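Local coordinates for protein endoglucanase E-5 (Thermobifida fusca, PDB 2CKS) that hydrolyses internal beta-1,4-glucosidic linkages in cellulose, lichenin and cereal beta-D-glucans through its family 5 glycoside hydrolase catalytic domain, at residues P108-A120 against Y151-D163. Numbering follows the deposited sequence.
Sequences PHYNLDRAKTFFA and YAEEVIPVIRQRD. With NA (sodium ion), chain H.
Tyr-151, laid against Pro-108, and Val-155, pressed on Leu-112, begin an apolar seam between two consecutive, nearly parallel outer helices of the (beta/alpha)8 barrel. The axes of 112-120 and 151-162 cross at -16° and approach to 9.0 Å. A chi1 of 164°, which turns CG away from the backbone N of Tyr-151, places the ring between Pro-108 and Val-155: Pro-108 CB sits 3.5 Å from the ring centroid, almost on the normal, a CH-pi contact, and Val-155 CG2 lies over the opposite face toward the rim. The Tyr-151 hydroxyl is hydrogen-bonded to Ile-136 O and accepts a hydrogen bond from a water that also donates to Pro-108 O. Leucine in place of Tyr-151 would probably leave Ile-136 O and this water without their hydroxyl partner and Pro-108 without a flat surface to rest on. Leu-112 CD1 packs tightly on Val-155 CG2 at 3.3 Å, and its other methyl, CD2, leans on the Glu-154 carboxylate. Farther out, Lys-116 stretches across Val-158, and two waters link its NZ to the backbone O and OE2 of Glu-154, the charged atoms staying 5.2 Å apart. Farther along, Ala-120 CB lies over one face of the Arg-162 guanidinium, whose NH1 donates to the nearly coplanar Val-158 O (3.0 Å), fixing the group's rotation. Asp-163 OD1 binds sodium with Ala-127, Lys-129 and Asp-165, and is also a zinc ligand. On the barrel side Phe-119 CB meets Ile-159 CG1 at 3.7 Å; both side chains rest on Tyr-134 of strand 132-135, while Ala-115 reaches strand 95-101 and Ile-159 touches strand 168-170.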
loop_
_atom_site.group_PDB
_atom_site.type_symbol
_atom_site.label_atom_id
_atom_site.label_comp_id
_atom_site.label_asym_id
_atom_site.label_seq_id
_atom_site.Cartn_x
_atom_site.Cartn_y
_atom_site.Cartn_z
ATOM N N PRO A 108 6.778 10.164 -11.564
ATOM C CA PRO A 108 6.219 8.892 -12.048
ATOM C C PRO A 108 6.349 8.724 -13.559
ATOM O O PRO A 108 6.443 7.611 -14.043
ATOM C CB PRO A 108 4.740 8.954 -11.637
ATOM C CG PRO A 108 4.633 10.018 -10.638
ATOM C CD PRO A 108 5.775 10.977 -10.853
ATOM N N HIS A 109 6.374 9.824 -14.306
ATOM C CA HIS A 109 6.492 9.708 -15.752
ATOM C C HIS A 109 7.798 9.032 -16.207
ATOM O O HIS A 109 7.846 8.432 -17.283
ATOM C CB HIS A 109 6.346 11.074 -16.435
ATOM C CG HIS A 109 5.816 10.983 -17.831
ATOM N ND1 HIS A 109 6.547 10.441 -18.868
ATOM C CD2 HIS A 109 4.632 11.366 -18.363
ATOM C CE1 HIS A 109 5.831 10.487 -19.975
ATOM N NE2 HIS A 109 4.666 11.043 -19.698
ATOM N N TYR A 110 8.848 9.110 -15.391
ATOM C CA TYR A 110 10.096 8.397 -15.673
ATOM C C TYR A 110 9.867 6.907 -15.959
ATOM O O TYR A 110 10.601 6.294 -16.742
ATOM C CB TYR A 110 11.057 8.564 -14.496
ATOM C CG TYR A 110 12.435 8.029 -14.749
ATOM C CD1 TYR A 110 13.412 8.831 -15.320
ATOM C CD2 TYR A 110 12.765 6.719 -14.423
ATOM C CE1 TYR A 110 14.679 8.345 -15.556
ATOM C CE2 TYR A 110 14.035 6.218 -14.663
ATOM C CZ TYR A 110 14.988 7.038 -15.226
ATOM O OH TYR A 110 16.254 6.543 -15.473
ATOM N N ASN A 111 8.853 6.328 -15.315
ATOM C CA ASN A 111 8.555 4.909 -15.431
ATOM C C ASN A 111 7.220 4.615 -16.122
ATOM O O ASN A 111 6.711 3.504 -16.024
ATOM C CB ASN A 111 8.571 4.285 -14.034
ATOM C CG ASN A 111 9.969 4.119 -13.506
ATOM O OD1 ASN A 111 10.789 3.452 -14.131
ATOM N ND2 ASN A 111 10.271 4.762 -12.384
ATOM N N LEU A 112 6.678 5.593 -16.841
ATOM C CA LEU A 112 5.356 5.452 -17.454
ATOM C C LEU A 112 5.285 4.335 -18.494
ATOM O O LEU A 112 4.354 3.539 -18.481
ATOM C CB LEU A 112 4.919 6.771 -18.105
ATOM C CG LEU A 112 3.604 6.681 -18.896
ATOM C CD1 LEU A 112 2.455 6.302 -17.991
ATOM C CD2 LEU A 112 3.317 7.988 -19.605
ATOM N N ASP A 113 6.244 4.296 -19.412
ATOM C CA ASP A 113 6.238 3.297 -20.481
ATOM C C ASP A 113 6.271 1.885 -19.894
ATOM O O ASP A 113 5.488 1.024 -20.304
ATOM C CB ASP A 113 7.414 3.523 -21.440
ATOM C CG ASP A 113 7.282 2.749 -22.742
ATOM O OD1 ASP A 113 6.157 2.631 -23.270
ATOM O OD2 ASP A 113 8.269 2.234 -23.316
ATOM N N ARG A 114 7.141 1.669 -18.903
ATOM C CA ARG A 114 7.204 0.399 -18.175
ATOM C C ARG A 114 5.908 0.103 -17.443
ATOM O O ARG A 114 5.461 -1.039 -17.415
ATOM C CB ARG A 114 8.322 0.418 -17.128
ATOM C CG ARG A 114 9.674 0.065 -17.652
ATOM C CD ARG A 114 10.723 0.078 -16.566
ATOM N NE ARG A 114 11.139 1.444 -16.281
ATOM C CZ ARG A 114 12.157 2.053 -16.862
ATOM N NH1 ARG A 114 12.883 1.415 -17.775
ATOM N NH2 ARG A 114 12.443 3.311 -16.542
ATOM N N ALA A 115 5.331 1.125 -16.821
ATOM C CA ALA A 115 4.118 0.957 -16.021
ATOM C C ALA A 115 2.960 0.493 -16.892
ATOM O O ALA A 115 2.192 -0.386 -16.504
ATOM C CB ALA A 115 3.760 2.253 -15.312
ATOM N N LYS A 116 2.856 1.055 -18.089
ATOM C CA LYS A 116 1.797 0.658 -19.006
ATOM C C LYS A 116 1.969 -0.804 -19.400
ATOM O O LYS A 116 1.003 -1.542 -19.453
ATOM C CB LYS A 116 1.792 1.528 -20.263
ATOM C CG LYS A 116 1.345 2.945 -20.050
ATOM C CD LYS A 116 1.264 3.664 -21.396
ATOM C CE LYS A 116 0.738 5.068 -21.266
ATOM N NZ LYS A 116 0.649 5.711 -22.616
ATOM N N THR A 117 3.199 -1.222 -19.673
ATOM C CA THR A 117 3.468 -2.608 -20.037
ATOM C C THR A 117 3.136 -3.565 -18.896
ATOM O O THR A 117 2.463 -4.572 -19.092
ATOM C CB THR A 117 4.924 -2.751 -20.451
ATOM O OG1 THR A 117 5.131 -1.991 -21.644
ATOM C CG2 THR A 117 5.275 -4.188 -20.842
ATOM N N PHE A 118 3.598 -3.231 -17.703
ATOM C CA PHE A 118 3.400 -4.085 -16.539
ATOM C C PHE A 118 1.918 -4.165 -16.175
ATOM O O PHE A 118 1.380 -5.250 -16.026
ATOM C CB PHE A 118 4.225 -3.571 -15.353
ATOM C CG PHE A 118 3.914 -4.253 -14.040
ATOM C CD1 PHE A 118 4.402 -5.517 -13.756
ATOM C CD2 PHE A 118 3.148 -3.610 -13.074
ATOM C CE1 PHE A 118 4.105 -6.126 -12.541
ATOM C CE2 PHE A 118 2.866 -4.214 -11.873
ATOM C CZ PHE A 118 3.336 -5.451 -11.603
ATOM N N PHE A 119 1.267 -3.015 -16.037
ATOM C CA PHE A 119 -0.136 -2.995 -15.621
ATOM C C PHE A 119 -1.067 -3.598 -16.673
ATOM O O PHE A 119 -2.049 -4.228 -16.319
ATOM C CB PHE A 119 -0.575 -1.588 -15.200
ATOM C CG PHE A 119 -0.146 -1.219 -13.802
ATOM C CD1 PHE A 119 -0.646 -1.912 -12.711
ATOM C CD2 PHE A 119 0.753 -0.188 -13.575
ATOM C CE1 PHE A 119 -0.249 -1.592 -11.429
ATOM C CE2 PHE A 119 1.141 0.143 -12.290
ATOM C CZ PHE A 119 0.638 -0.557 -11.220
ATOM N N ALA A 120 -0.745 -3.456 -17.952
ATOM C CA ALA A 120 -1.531 -4.122 -18.988
ATOM C C ALA A 120 -1.493 -5.629 -18.778
ATOM O O ALA A 120 -2.515 -6.296 -18.856
ATOM C CB ALA A 120 -1.016 -3.777 -20.362
ATOM N N TYR A 151 -0.243 11.991 -15.163
ATOM C CA TYR A 151 0.344 10.654 -15.182
ATOM C C TYR A 151 -0.753 9.623 -14.939
ATOM O O TYR A 151 -0.849 8.632 -15.657
ATOM C CB TYR A 151 1.439 10.511 -14.113
ATOM C CG TYR A 151 1.816 9.069 -13.825
ATOM C CD1 TYR A 151 2.696 8.371 -14.653
ATOM C CD2 TYR A 151 1.276 8.393 -12.739
ATOM C CE1 TYR A 151 3.032 7.045 -14.389
ATOM C CE2 TYR A 151 1.590 7.073 -12.487
ATOM C CZ TYR A 151 2.467 6.404 -13.301
ATOM O OH TYR A 151 2.770 5.089 -12.999
ATOM N N ALA A 152 -1.578 9.868 -13.923
ATOM C CA ALA A 152 -2.638 8.947 -13.541
ATOM C C ALA A 152 -3.595 8.755 -14.709
ATOM O O ALA A 152 -4.027 7.652 -15.000
ATOM C CB ALA A 152 -3.392 9.465 -12.305
ATOM N N GLU A 153 -3.871 9.838 -15.421
ATOM C CA GLU A 153 -4.818 9.806 -16.529
ATOM C C GLU A 153 -4.242 9.109 -17.776
ATOM O O GLU A 153 -4.993 8.726 -18.674
ATOM C CB GLU A 153 -5.331 11.228 -16.796
ATOM C CG GLU A 153 -6.220 11.691 -15.643
ATOM C CD GLU A 153 -6.627 13.148 -15.667
ATOM O OE1 GLU A 153 -7.445 13.520 -14.793
ATOM O OE2 GLU A 153 -6.163 13.917 -16.537
ATOM N N GLU A 154 -2.923 8.922 -17.814
ATOM C CA GLU A 154 -2.259 8.106 -18.841
ATOM C C GLU A 154 -2.291 6.603 -18.512
ATOM O O GLU A 154 -2.427 5.775 -19.405
ATOM C CB GLU A 154 -0.802 8.572 -19.051
ATOM C CG GLU A 154 -0.680 9.977 -19.628
ATOM C CD GLU A 154 0.740 10.520 -19.669
ATOM O OE1 GLU A 154 1.281 10.929 -18.628
ATOM O OE2 GLU A 154 1.318 10.544 -20.752
ATOM N N VAL A 155 -2.171 6.243 -17.233
ATOM C CA VAL A 155 -2.083 4.836 -16.833
ATOM C C VAL A 155 -3.456 4.220 -16.589
ATOM O O VAL A 155 -3.684 3.066 -16.927
ATOM C CB VAL A 155 -1.215 4.667 -15.561
ATOM C CG1 VAL A 155 -1.164 3.211 -15.108
ATOM C CG2 VAL A 155 0.178 5.173 -15.826
ATOM N N ILE A 156 -4.364 4.986 -16.001
ATOM C CA ILE A 156 -5.681 4.466 -15.627
ATOM C C ILE A 156 -6.407 3.795 -16.800
ATOM O O ILE A 156 -6.914 2.695 -16.631
ATOM C CB ILE A 156 -6.546 5.551 -14.911
ATOM C CG1 ILE A 156 -6.018 5.765 -13.492
ATOM C CG2 ILE A 156 -8.026 5.147 -14.840
ATOM C CD1 ILE A 156 -6.505 7.025 -12.846
ATOM N N PRO A 157 -6.479 4.425 -17.973
ATOM C CA PRO A 157 -7.159 3.793 -19.113
ATOM C C PRO A 157 -6.539 2.477 -19.571
ATOM O O PRO A 157 -7.266 1.633 -20.079
ATOM C CB PRO A 157 -7.048 4.844 -20.226
ATOM C CG PRO A 157 -6.719 6.084 -19.575
ATOM C CD PRO A 157 -6.012 5.778 -18.307
ATOM N N VAL A 158 -5.232 2.304 -19.403
ATOM C CA VAL A 158 -4.579 1.046 -19.748
ATOM C C VAL A 158 -5.126 -0.072 -18.859
ATOM O O VAL A 158 -5.451 -1.149 -19.332
ATOM C CB VAL A 158 -3.044 1.145 -19.601
ATOM C CG1 VAL A 158 -2.396 -0.213 -19.801
ATOM C CG2 VAL A 158 -2.492 2.170 -20.582
ATOM N N ILE A 159 -5.249 0.202 -17.567
ATOM C CA ILE A 159 -5.833 -0.765 -16.638
ATOM C C ILE A 159 -7.323 -0.988 -16.895
ATOM O O ILE A 159 -7.775 -2.131 -16.963
ATOM C CB ILE A 159 -5.597 -0.308 -15.179
ATOM C CG1 ILE A 159 -4.104 -0.369 -14.853
ATOM C CG2 ILE A 159 -6.382 -1.163 -14.203
ATOM C CD1 ILE A 159 -3.715 0.362 -13.617
ATOM N N ARG A 160 -8.070 0.103 -17.057
ATOM C CA ARG A 160 -9.527 0.051 -17.119
ATOM C C ARG A 160 -10.018 -0.591 -18.411
ATOM O O ARG A 160 -11.112 -1.150 -18.459
ATOM C CB ARG A 160 -10.118 1.454 -16.948
ATOM C CG ARG A 160 -9.952 2.029 -15.532
ATOM C CD ARG A 160 -10.970 1.476 -14.578
ATOM N NE ARG A 160 -10.663 1.639 -13.157
ATOM C CZ ARG A 160 -10.965 2.703 -12.426
ATOM N NH1 ARG A 160 -11.531 3.779 -12.960
ATOM N NH2 ARG A 160 -10.677 2.698 -11.137
ATOM N N GLN A 161 -9.192 -0.540 -19.449
ATOM C CA GLN A 161 -9.496 -1.200 -20.709
ATOM C C GLN A 161 -9.593 -2.709 -20.515
ATOM O O GLN A 161 -10.377 -3.381 -21.183
ATOM C CB GLN A 161 -8.410 -0.873 -21.736
ATOM C CG GLN A 161 -8.536 -1.608 -23.064
ATOM C CD GLN A 161 -7.460 -1.210 -24.033
ATOM O OE1 GLN A 161 -7.046 -0.049 -24.066
ATOM N NE2 GLN A 161 -6.994 -2.167 -24.828
ATOM N N ARG A 162 -8.780 -3.225 -19.605
ATOM C CA ARG A 162 -8.660 -4.659 -19.367
ATOM C C ARG A 162 -9.403 -5.144 -18.126
ATOM O O ARG A 162 -9.848 -6.292 -18.054
ATOM C CB ARG A 162 -7.181 -4.996 -19.228
ATOM C CG ARG A 162 -6.428 -4.796 -20.504
ATOM C CD ARG A 162 -4.961 -4.523 -20.344
ATOM N NE ARG A 162 -4.348 -4.470 -21.665
ATOM C CZ ARG A 162 -4.190 -3.373 -22.402
ATOM N NH1 ARG A 162 -4.575 -2.180 -21.972
ATOM N NH2 ARG A 162 -3.634 -3.477 -23.604
ATOM N N ASP A 163 -9.565 -4.248 -17.160
ATOM C CA ASP A 163 -10.125 -4.595 -15.869
ATOM C C ASP A 163 -10.893 -3.361 -15.400
ATOM O O ASP A 163 -10.391 -2.577 -14.611
ATOM C CB ASP A 163 -8.980 -4.958 -14.928
ATOM C CG ASP A 163 -9.443 -5.524 -13.618
ATOM O OD1 ASP A 163 -10.635 -5.887 -13.479
ATOM O OD2 ASP A 163 -8.648 -5.670 -12.660
HETATM NA NA NA H . -11.589 -7.420 -11.719
HETATM O O HOH W 1 5.535 5.194 -13.142
HETATM O O HOH W 2 -2.461 5.913 -22.057
HETATM O O HOH W 3 -0.158 8.226 -22.542
HETATM O O HOH W 4 -8.835 -7.584 -11.049
HETATM O O HOH W 5 -13.878 -8.109 -11.973
HETATM O O HOH W 6 -11.543 -5.908 -10.787
HETATM O O HOH W 7 -12.113 -5.962 -9.474
#